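Local coordinates for protein CLPV1 (Pseudomonas aeruginosa, PDB 4UQW) that probably disassembles contracted TssB-TssC sheaths of the type VI secretion system as a Clp-family ATPase, represented here by its N domain, at residues 7-15 / 89-99; 52-62 / 152-161. One frame throughout, in Å; residues are numbered along the deposited sequence. Where two conformers were deposited one is given.

Overall arrangement
The two contacts lie on opposite sides of the centre of this small, mostly helical domain, about 22 Å apart between their centres, and share no secondary-structure element. Their segments alternate along the chain. Contact 1 joins the N-terminal helix 8-12 to strand 89-90 and the start of helix 92-108; contact 2 joins helix 54-61 to the C-terminal helix 152-156 and the turn behind it. In contact 1 the buried part is apolar (F12, L15, V94, V98), and an exposed arginine, R8, gathers two carboxylates beside it. Contact 2 buries polar groups too: D54 and S159 lie inside with V156, P160 and A158 outside, and carboxylates, a hydroxyl and backbone groups join a helix start to a turn, with water bridging at the rim.

Contact 1. Residues 7-15 / 89-99; sequences SRVALFGKL and DLSSHVEEAVE
R8 reaches from helix 8-12 to D89 and E95 along an extended side chain. Beyond CB, CG and CD run past E95 OE2, each 4.0 Å from it. NE then donates to E95 OE2 at 2.8 Å, in the guanidinium plane and on the anti lone pair of that oxygen. NH2 also donates to E95 OE2, giving a side-on grip on a single atom. At the far end NH1 and NH2 both bind D89 OD1, an acceptor shared with L90 N. Both carboxylates stand steeply to the guanidinium, at 81° for D89 and 75° for E95, and L90 CD1 covers one face, 3.7 Å from R8 NE. R8, F12 and L90 belong to the pocket that holds a benzamidine, probably from the crystallisation liquor, completed by Y20 from helix 17-33; here the N-terminal helix packs against the strand-to-helix junction of the Clp N domain. L90 CD1 also touches F12 CZ, obliquely, at 3.6 Å. With CG beside its backbone N (chi1 -74°), F12 turns its ring towards helix 92-99, where V98 CG2 makes a CH-pi contact over the face and V94 CG1 meets the edge. L11 CD1 lies 3.7 Å from V98 CG1, and L15 CD2 approaches the same methyl.

Contact 2. Residues 52-62 / 152-161; sequences DSDLHQIVRQS and FDEYVGASPE
D52 packs against P160, its OD2 3.6 Å from the proline CD, and a water donates to both D52 OD2 and A158 O, bridging the segments. D52 OD1 instead accepts from Q57 NE2, within the first segment. S53 is the N-cap residue of helix 54-61, and the backbone N of D54 just after it is taken by the other segment: it donates to E161 OE2 at 2.8 Å in a nearly straight bond (171°). The D54 carboxylate is stacked on that of E161, the planes 18° apart. R115 and G117 N at D54 OD2, and D54 N, T116 and N16 at E161, probably offset the like charges and let both stay ionised. S159 places OG opposite its own N (chi1 171°), which carries the hydroxyl to D54 OD1, to which it donates at 2.7 Å. Further along, Q57 lays CB and CG against the end of helix 152-156, with CB 3.3 Å from Y155 O and CG 3.4 Å from V156 O. I58 and V156 extend alongside each other in one direction, their CG1 atoms 4.2 Å apart. Q61 CB rests obliquely by the Y155 ring, 3.6 Å from CD2. The two helix axes cross nearly at right angles, 8.5 Å apart. G157, the first residue past the helix and of positive phi, is the second residue of a type II' beta turn from V156 to S159, and S159 OG accepts from E161 N in an ST turn that faces the N-terminus of helix 54-61.

Contact 1. Residues 7-15 / 89-99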
loop_
_atom_site.group_PDB
_atom_site.type_symbol
_atom_site.label_atom_id
_atom_site.label_comp_id
_atom_site.label_asym_id
_atom_site.label_seq_id
_atom_site.Cartn_x
_atom_site.Cartn_y
_atom_site.Cartn_z
ATOM N N SER A 7 -14.243 -6.947 -10.918
ATOM C CA SER A 7 -13.127 -7.828 -11.285
ATOM C C SER A 7 -11.783 -7.271 -10.844
ATOM O O SER A 7 -11.599 -6.047 -10.798
ATOM C CB SER A 7 -13.074 -7.998 -12.800
ATOM O OG SER A 7 -12.693 -6.762 -13.400
ATOM N N ARG A 8 -10.853 -8.165 -10.488
ATOM C CA ARG A 8 -9.520 -7.673 -10.146
ATOM C C ARG A 8 -8.880 -6.930 -11.325
ATOM O O ARG A 8 -8.145 -5.948 -11.141
ATOM C CB ARG A 8 -8.595 -8.816 -9.714
ATOM C CG ARG A 8 -8.956 -9.325 -8.300
ATOM C CD ARG A 8 -8.014 -10.471 -8.009
ATOM N NE ARG A 8 -8.179 -10.875 -6.610
ATOM C CZ ARG A 8 -7.670 -11.981 -6.102
ATOM N NH1 ARG A 8 -6.920 -12.776 -6.865
ATOM N NH2 ARG A 8 -7.838 -12.261 -4.799
ATOM N N VAL A 9 -9.114 -7.399 -12.553
ATOM C CA VAL A 9 -8.456 -6.728 -13.674
ATOM C C VAL A 9 -8.879 -5.260 -13.772
ATOM O O VAL A 9 -8.066 -4.367 -14.092
ATOM C CB VAL A 9 -8.708 -7.508 -15.030
ATOM C CG1 VAL A 9 -10.201 -7.659 -15.341
ATOM C CG2 VAL A 9 -7.991 -6.821 -16.173
ATOM N N ALA A 10 -10.153 -4.990 -13.499
ATOM C CA ALA A 10 -10.607 -3.593 -13.501
ATOM C C ALA A 10 -10.095 -2.806 -12.295
ATOM O O ALA A 10 -9.656 -1.642 -12.452
ATOM C CB ALA A 10 -12.170 -3.540 -13.505
ATOM N N LEU A 11 -10.161 -3.417 -11.123
ATOM C CA LEU A 11 -9.772 -2.748 -9.882
ATOM C C LEU A 11 -8.267 -2.419 -9.892
ATOM O O LEU A 11 -7.839 -1.261 -9.752
ATOM C CB LEU A 11 -10.139 -3.661 -8.695
ATOM C CG LEU A 11 -9.698 -3.196 -7.322
ATOM C CD1 LEU A 11 -10.383 -1.893 -6.930
ATOM C CD2 LEU A 11 -9.980 -4.370 -6.319
ATOM N N PHE A 12 -7.440 -3.475 -10.060
ATOM C CA PHE A 12 -5.993 -3.256 -10.065
ATOM C C PHE A 12 -5.527 -2.499 -11.288
ATOM O O PHE A 12 -4.492 -1.851 -11.243
ATOM C CB PHE A 12 -5.264 -4.629 -9.979
ATOM C CG PHE A 12 -5.348 -5.220 -8.591
ATOM C CD1 PHE A 12 -6.505 -5.860 -8.145
ATOM C CD2 PHE A 12 -4.277 -5.048 -7.665
ATOM C CE1 PHE A 12 -6.616 -6.376 -6.812
ATOM C CE2 PHE A 12 -4.380 -5.524 -6.329
ATOM C CZ PHE A 12 -5.554 -6.178 -5.898
ATOM N N GLY A 13 -6.320 -2.553 -12.364
ATOM C CA GLY A 13 -6.040 -1.799 -13.575
ATOM C C GLY A 13 -6.017 -0.291 -13.311
ATOM O O GLY A 13 -5.404 0.446 -14.113
ATOM N N LYS A 14 -6.603 0.175 -12.194
ATOM C CA LYS A 14 -6.509 1.598 -11.904
ATOM C C LYS A 14 -5.163 2.026 -11.297
ATOM O O LYS A 14 -4.868 3.218 -11.225
ATOM C CB LYS A 14 -7.602 2.018 -10.915
ATOM C CG LYS A 14 -9.017 1.836 -11.475
ATOM C CD LYS A 14 -9.178 2.689 -12.766
ATOM C CE LYS A 14 -10.683 2.687 -13.148
ATOM N NZ LYS A 14 -10.965 3.433 -14.455
ATOM N N LEU A 15 -4.335 1.072 -10.867
ATOM C CA LEU A 15 -3.043 1.399 -10.272
ATOM C C LEU A 15 -2.100 2.033 -11.286
ATOM O O LEU A 15 -2.110 1.640 -12.479
ATOM C CB LEU A 15 -2.375 0.145 -9.702
ATOM C CG LEU A 15 -3.098 -0.487 -8.505
ATOM C CD1 LEU A 15 -2.414 -1.753 -8.140
ATOM C CD2 LEU A 15 -3.113 0.412 -7.256
ATOM N N ASP A 89 -2.655 -16.358 -2.874
ATOM C CA ASP A 89 -3.702 -15.411 -3.295
ATOM C C ASP A 89 -3.398 -14.031 -2.720
ATOM O O ASP A 89 -2.487 -13.853 -1.957
ATOM C CB ASP A 89 -5.120 -15.875 -2.847
ATOM C CG ASP A 89 -6.224 -15.452 -3.802
ATOM O OD1 ASP A 89 -6.034 -14.506 -4.566
ATOM O OD2 ASP A 89 -7.282 -16.114 -3.859
ATOM N N LEU A 90 -4.215 -13.056 -3.149
ATOM C CA LEU A 90 -4.094 -11.700 -2.569
ATOM C C LEU A 90 -4.905 -11.574 -1.318
ATOM O O LEU A 90 -5.986 -12.105 -1.256
ATOM C CB LEU A 90 -4.621 -10.653 -3.534
ATOM C CG LEU A 90 -3.983 -10.709 -4.913
ATOM C CD1 LEU A 90 -4.738 -9.653 -5.848
ATOM C CD2 LEU A 90 -2.480 -10.459 -4.922
ATOM N N SER A 91 -4.368 -10.918 -0.282
ATOM C CA SER A 91 -5.163 -10.539 0.877
ATOM C C SER A 91 -6.386 -9.664 0.515
ATOM O O SER A 91 -6.266 -8.741 -0.304
ATOM C CB SER A 91 -4.282 -9.728 1.821
ATOM O OG SER A 91 -5.016 -9.223 2.949
ATOM N N SER A 92 -7.502 -9.913 1.193
ATOM C CA SER A 92 -8.639 -9.040 1.019
ATOM C C SER A 92 -8.247 -7.585 1.305
ATOM O O SER A 92 -8.774 -6.658 0.695
ATOM C CB SER A 92 -9.780 -9.499 1.928
ATOM O OG SER A 92 -10.906 -8.660 1.794
ATOM N N HIS A 93 -7.354 -7.324 2.267
ATOM C CA HIS A 93 -6.994 -5.934 2.531
ATOM C C HIS A 93 -6.279 -5.267 1.383
ATOM O O HIS A 93 -6.346 -4.032 1.243
ATOM C CB HIS A 93 -6.115 -5.848 3.809
ATOM C CG HIS A 93 -6.912 -5.983 5.076
ATOM N ND1 HIS A 93 -6.317 -6.271 6.287
ATOM C CD2 HIS A 93 -8.240 -5.859 5.322
ATOM C CE1 HIS A 93 -7.240 -6.284 7.229
ATOM N NE2 HIS A 93 -8.416 -6.018 6.681
ATOM N N VAL A 94 -5.561 -6.028 0.539
ATOM C CA VAL A 94 -4.892 -5.410 -0.583
ATOM C C VAL A 94 -5.980 -4.972 -1.608
ATOM O O VAL A 94 -5.937 -3.819 -2.108
ATOM C CB VAL A 94 -3.892 -6.413 -1.215
ATOM C CG1 VAL A 94 -3.472 -5.967 -2.610
ATOM C CG2 VAL A 94 -2.694 -6.507 -0.286
ATOM N N GLU A 95 -6.980 -5.826 -1.858
ATOM C CA GLU A 95 -8.107 -5.448 -2.756
ATOM C C GLU A 95 -8.796 -4.203 -2.189
ATOM O O GLU A 95 -9.104 -3.263 -2.924
ATOM C CB GLU A 95 -9.184 -6.545 -2.915
ATOM C CG GLU A 95 -8.625 -7.828 -3.532
ATOM C CD GLU A 95 -9.725 -8.876 -3.642
ATOM O OE1 GLU A 95 -10.799 -8.752 -2.984
ATOM O OE2 GLU A 95 -9.561 -9.840 -4.384
ATOM N N GLU A 96 -9.080 -4.235 -0.888
ATOM C CA GLU A 96 -9.828 -3.120 -0.313
ATOM C C GLU A 96 -9.041 -1.828 -0.380
ATOM O O GLU A 96 -9.599 -0.732 -0.631
ATOM C CB GLU A 96 -10.146 -3.442 1.153
ATOM C CG GLU A 96 -11.293 -2.578 1.655
ATOM C CD GLU A 96 -11.742 -2.908 3.066
ATOM O OE1 GLU A 96 -11.391 -4.015 3.642
ATOM O OE2 GLU A 96 -12.435 -1.995 3.594
ATOM N N ALA A 97 -7.741 -1.886 -0.145
ATOM C CA ALA A 97 -6.953 -0.666 -0.241
ATOM C C ALA A 97 -6.979 -0.094 -1.666
ATOM O O ALA A 97 -6.978 1.133 -1.796
ATOM C CB ALA A 97 -5.449 -0.929 0.218
ATOM N N VAL A 98 -6.944 -0.948 -2.695
ATOM C CA VAL A 98 -6.999 -0.393 -4.047
ATOM C C VAL A 98 -8.352 0.285 -4.240
ATOM O O VAL A 98 -8.382 1.395 -4.808
ATOM C CB VAL A 98 -6.791 -1.490 -5.111
ATOM C CG1 VAL A 98 -6.878 -0.865 -6.539
ATOM C CG2 VAL A 98 -5.391 -2.125 -4.953
ATOM N N GLU A 99 -9.456 -0.341 -3.795
ATOM C CA GLU A 99 -10.772 0.335 -3.953
ATOM C C GLU A 99 -10.770 1.714 -3.261
ATOM O O GLU A 99 -11.254 2.700 -3.853
ATOM C CB GLU A 99 -11.894 -0.566 -3.404
ATOM C CG GLU A 99 -13.242 0.091 -3.617
ATOM C CD GLU A 99 -14.400 -0.729 -3.094
ATOM O OE1 GLU A 99 -14.534 -1.912 -3.470
ATOM O OE2 GLU A 99 -15.123 -0.149 -2.322
#

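Contact 2. Residues 52-62 / 152-161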
loop_
_atom_site.group_PDB
_atom_site.type_symbol
_atom_site.label_atom_id
_atom_site.label_comp_id
_atom_site.label_asym_id
_atom_site.label_seq_id
_atom_site.Cartn_x
_atom_site.Cartn_y
_atom_site.Cartn_z
ATOM N N ASP A 52 12.572 5.734 -4.763
ATOM C CA ASP A 52 11.676 6.785 -4.283
ATOM C C ASP A 52 10.249 6.425 -4.642
ATOM O O ASP A 52 10.006 5.577 -5.517
ATOM C CB ASP A 52 12.084 8.135 -4.890
ATOM C CG ASP A 52 11.525 9.344 -4.127
ATOM O OD1 ASP A 52 11.124 9.238 -2.950
ATOM O OD2 ASP A 52 11.536 10.456 -4.731
ATOM N N SER A 53 9.305 7.081 -3.975
ATOM C CA SER A 53 7.877 6.864 -4.174
ATOM C C SER A 53 7.102 7.867 -3.332
ATOM O O SER A 53 7.706 8.563 -2.502
ATOM C CB SER A 53 7.433 5.461 -3.764
ATOM O OG SER A 53 7.517 5.350 -2.323
ATOM N N ASP A 54 5.783 7.906 -3.488
ATOM C CA ASP A 54 4.986 8.740 -2.582
ATOM C C ASP A 54 5.164 8.257 -1.147
ATOM O O ASP A 54 5.182 9.064 -0.230
ATOM C CB ASP A 54 3.482 8.630 -2.855
ATOM C CG ASP A 54 3.056 9.233 -4.146
ATOM O OD1 ASP A 54 3.857 9.963 -4.787
ATOM O OD2 ASP A 54 1.871 9.007 -4.452
ATOM N N LEU A 55 5.227 6.939 -0.954
ATOM C CA LEU A 55 5.364 6.414 0.397
ATOM C C LEU A 55 6.681 6.904 1.052
ATOM O O LEU A 55 6.706 7.281 2.251
ATOM C CB LEU A 55 5.299 4.855 0.360
ATOM C CG LEU A 55 5.318 4.188 1.715
ATOM C CD1 LEU A 55 4.170 4.671 2.661
ATOM C CD2 LEU A 55 5.089 2.697 1.460
ATOM N N HIS A 56 7.805 6.890 0.307
ATOM C CA HIS A 56 9.044 7.411 0.853
ATOM C C HIS A 56 8.879 8.826 1.338
ATOM O O HIS A 56 9.396 9.206 2.416
ATOM C CB HIS A 56 10.190 7.432 -0.167
ATOM C CG HIS A 56 10.712 6.090 -0.605
ATOM N ND1 HIS A 56 9.984 5.201 -1.373
ATOM C CD2 HIS A 56 11.956 5.540 -0.471
ATOM C CE1 HIS A 56 10.746 4.160 -1.683
ATOM N NE2 HIS A 56 11.943 4.343 -1.150
ATOM N N GLN A 57 8.288 9.657 0.479
ATOM C CA GLN A 57 8.180 11.071 0.793
ATOM C C GLN A 57 7.207 11.339 1.917
ATOM O O GLN A 57 7.462 12.218 2.739
ATOM C CB GLN A 57 7.761 11.850 -0.478
ATOM C CG GLN A 57 8.872 11.718 -1.537
ATOM C CD GLN A 57 10.190 12.309 -1.027
ATOM O OE1 GLN A 57 10.212 13.372 -0.410
ATOM N NE2 GLN A 57 11.281 11.591 -1.223
ATOM N N ILE A 58 6.084 10.618 1.939
ATOM C CA ILE A 58 5.116 10.753 3.028
ATOM C C ILE A 58 5.761 10.347 4.364
ATOM O O ILE A 58 5.557 11.028 5.362
ATOM C CB ILE A 58 3.878 9.913 2.725
ATOM C CG1 ILE A 58 3.075 10.583 1.596
ATOM C CG2 ILE A 58 2.987 9.752 3.964
ATOM C CD1 ILE A 58 1.970 9.658 0.992
ATOM N N VAL A 59 6.571 9.303 4.342
ATOM C CA VAL A 59 7.280 8.884 5.573
ATOM C C VAL A 59 8.154 10.045 6.028
ATOM O O VAL A 59 8.163 10.412 7.229
ATOM C CB VAL A 59 8.093 7.584 5.317
ATOM C CG1 VAL A 59 9.253 7.367 6.317
ATOM C CG2 VAL A 59 7.127 6.396 5.316
ATOM N N ARG A 60 8.900 10.643 5.098
ATOM C CA ARG A 60 9.830 11.700 5.431
ATOM C C ARG A 60 9.081 12.934 6.009
ATOM O O ARG A 60 9.414 13.451 7.088
ATOM C CB ARG A 60 10.643 12.090 4.169
ATOM C CG ARG A 60 11.671 13.206 4.388
ATOM C CD ARG A 60 12.569 13.443 3.132
ATOM N NE ARG A 60 13.628 14.427 3.393
ATOM C CZ ARG A 60 13.402 15.732 3.396
ATOM N NH1 ARG A 60 12.170 16.167 3.159
ATOM N NH2 ARG A 60 14.379 16.603 3.622
ATOM N N GLN A 61 8.075 13.379 5.298
ATOM C CA GLN A 61 7.385 14.625 5.636
ATOM C C GLN A 61 6.493 14.479 6.868
ATOM O O GLN A 61 6.154 15.469 7.503
ATOM C CB GLN A 61 6.545 15.111 4.446
ATOM C CG GLN A 61 7.357 15.569 3.222
ATOM C CD GLN A 61 8.636 16.234 3.576
ATOM O OE1 GLN A 61 9.721 15.800 3.155
ATOM N NE2 GLN A 61 8.540 17.305 4.362
ATOM N N SER A 62 6.102 13.252 7.193
ATOM C CA SER A 62 5.267 12.984 8.363
ATOM C C SER A 62 6.074 12.834 9.636
ATOM O O SER A 62 5.510 12.655 10.707
ATOM C CB SER A 62 4.455 11.709 8.165
ATOM O OG SER A 62 3.520 11.856 7.089
ATOM N N PHE A 152 -1.286 17.455 0.173
ATOM C CA PHE A 152 -0.766 16.269 -0.525
ATOM C C PHE A 152 0.520 16.590 -1.307
ATOM O O PHE A 152 1.524 15.840 -1.231
ATOM C CB PHE A 152 -1.837 15.720 -1.468
ATOM C CG PHE A 152 -1.443 14.401 -2.096
ATOM C CD1 PHE A 152 -1.546 13.194 -1.386
ATOM C CD2 PHE A 152 -0.916 14.381 -3.388
ATOM C CE1 PHE A 152 -1.151 11.947 -1.982
ATOM C CE2 PHE A 152 -0.503 13.173 -3.983
ATOM C CZ PHE A 152 -0.611 11.958 -3.301
ATOM N N ASP A 153 0.504 17.664 -2.087
ATOM C CA ASP A 153 1.688 17.957 -2.907
ATOM C C ASP A 153 2.901 18.239 -2.061
ATOM O O ASP A 153 4.032 17.880 -2.442
ATOM C CB ASP A 153 1.415 19.160 -3.837
ATOM C CG ASP A 153 0.488 18.790 -4.990
ATOM O OD1 ASP A 153 -0.079 17.666 -5.026
ATOM O OD2 ASP A 153 0.316 19.637 -5.894
ATOM N N GLU A 154 2.698 18.906 -0.917
ATOM C CA GLU A 154 3.816 19.154 -0.023
ATOM C C GLU A 154 4.367 17.816 0.514
ATOM O O GLU A 154 5.582 17.651 0.683
ATOM C CB GLU A 154 3.365 20.030 1.137
ATOM C CG GLU A 154 4.502 20.311 2.096
ATOM C CD GLU A 154 4.089 21.265 3.225
ATOM O OE1 GLU A 154 2.997 21.864 3.164
ATOM O OE2 GLU A 154 4.883 21.431 4.161
ATOM N N TYR A 155 3.466 16.883 0.834
ATOM C CA TYR A 155 3.932 15.604 1.374
ATOM C C TYR A 155 4.644 14.754 0.330
ATOM O O TYR A 155 5.614 14.071 0.675
ATOM C CB TYR A 155 2.762 14.821 2.038
ATOM C CG TYR A 155 2.540 15.290 3.457
ATOM C CD1 TYR A 155 1.916 16.508 3.712
ATOM C CD2 TYR A 155 2.977 14.529 4.532
ATOM C CE1 TYR A 155 1.757 16.972 5.004
ATOM C CE2 TYR A 155 2.784 14.983 5.843
ATOM C CZ TYR A 155 2.186 16.190 6.060
ATOM O OH TYR A 155 2.019 16.653 7.352
ATOM N N VAL A 156 4.242 14.800 -0.946
ATOM C CA VAL A 156 4.871 13.858 -1.856
ATOM C C VAL A 156 6.052 14.473 -2.611
ATOM O O VAL A 156 6.784 13.728 -3.263
ATOM C CB VAL A 156 3.901 13.223 -2.856
ATOM C CG1 VAL A 156 2.785 12.441 -2.114
ATOM C CG2 VAL A 156 3.252 14.303 -3.801
ATOM N N GLY A 157 6.254 15.791 -2.509
ATOM C CA GLY A 157 7.481 16.413 -3.030
ATOM C C GLY A 157 7.750 16.070 -4.488
ATOM O O GLY A 157 6.895 16.277 -5.353
ATOM N N ALA A 158 8.955 15.558 -4.768
ATOM C CA ALA A 158 9.327 15.271 -6.153
ATOM C C ALA A 158 9.231 13.765 -6.459
ATOM O O ALA A 158 9.946 13.248 -7.334
ATOM C CB ALA A 158 10.760 15.811 -6.454
ATOM N N SER A 159 8.285 13.094 -5.820
ATOM C CA SER A 159 8.060 11.675 -6.104
ATOM C C SER A 159 7.965 11.345 -7.584
ATOM O O SER A 159 7.384 12.095 -8.343
ATOM C CB SER A 159 6.745 11.256 -5.448
ATOM O OG SER A 159 6.339 9.933 -5.858
ATOM N N PRO A 160 8.516 10.192 -8.002
ATOM C CA PRO A 160 8.379 9.799 -9.403
ATOM C C PRO A 160 6.941 9.498 -9.782
ATOM O O PRO A 160 6.683 9.353 -10.974
ATOM C CB PRO A 160 9.239 8.529 -9.500
ATOM C CG PRO A 160 9.223 7.983 -8.118
ATOM C CD PRO A 160 9.230 9.177 -7.201
ATOM N N GLU A 161 6.019 9.404 -8.819
ATOM C CA GLU A 161 4.630 9.147 -9.196
ATOM C C GLU A 161 3.955 10.458 -9.637
ATOM O O GLU A 161 2.786 10.459 -9.994
ATOM C CB GLU A 161 3.888 8.508 -8.036
ATOM C CG GLU A 161 4.575 7.193 -7.637
ATOM C CD GLU A 161 3.790 6.521 -6.539
ATOM O OE1 GLU A 161 2.681 5.990 -6.775
ATOM O OE2 GLU A 161 4.300 6.453 -5.371
HETATM O O HOH W 1 12.385 11.081 -7.128
HETATM O O HOH W 2 10.908 15.177 -2.853
#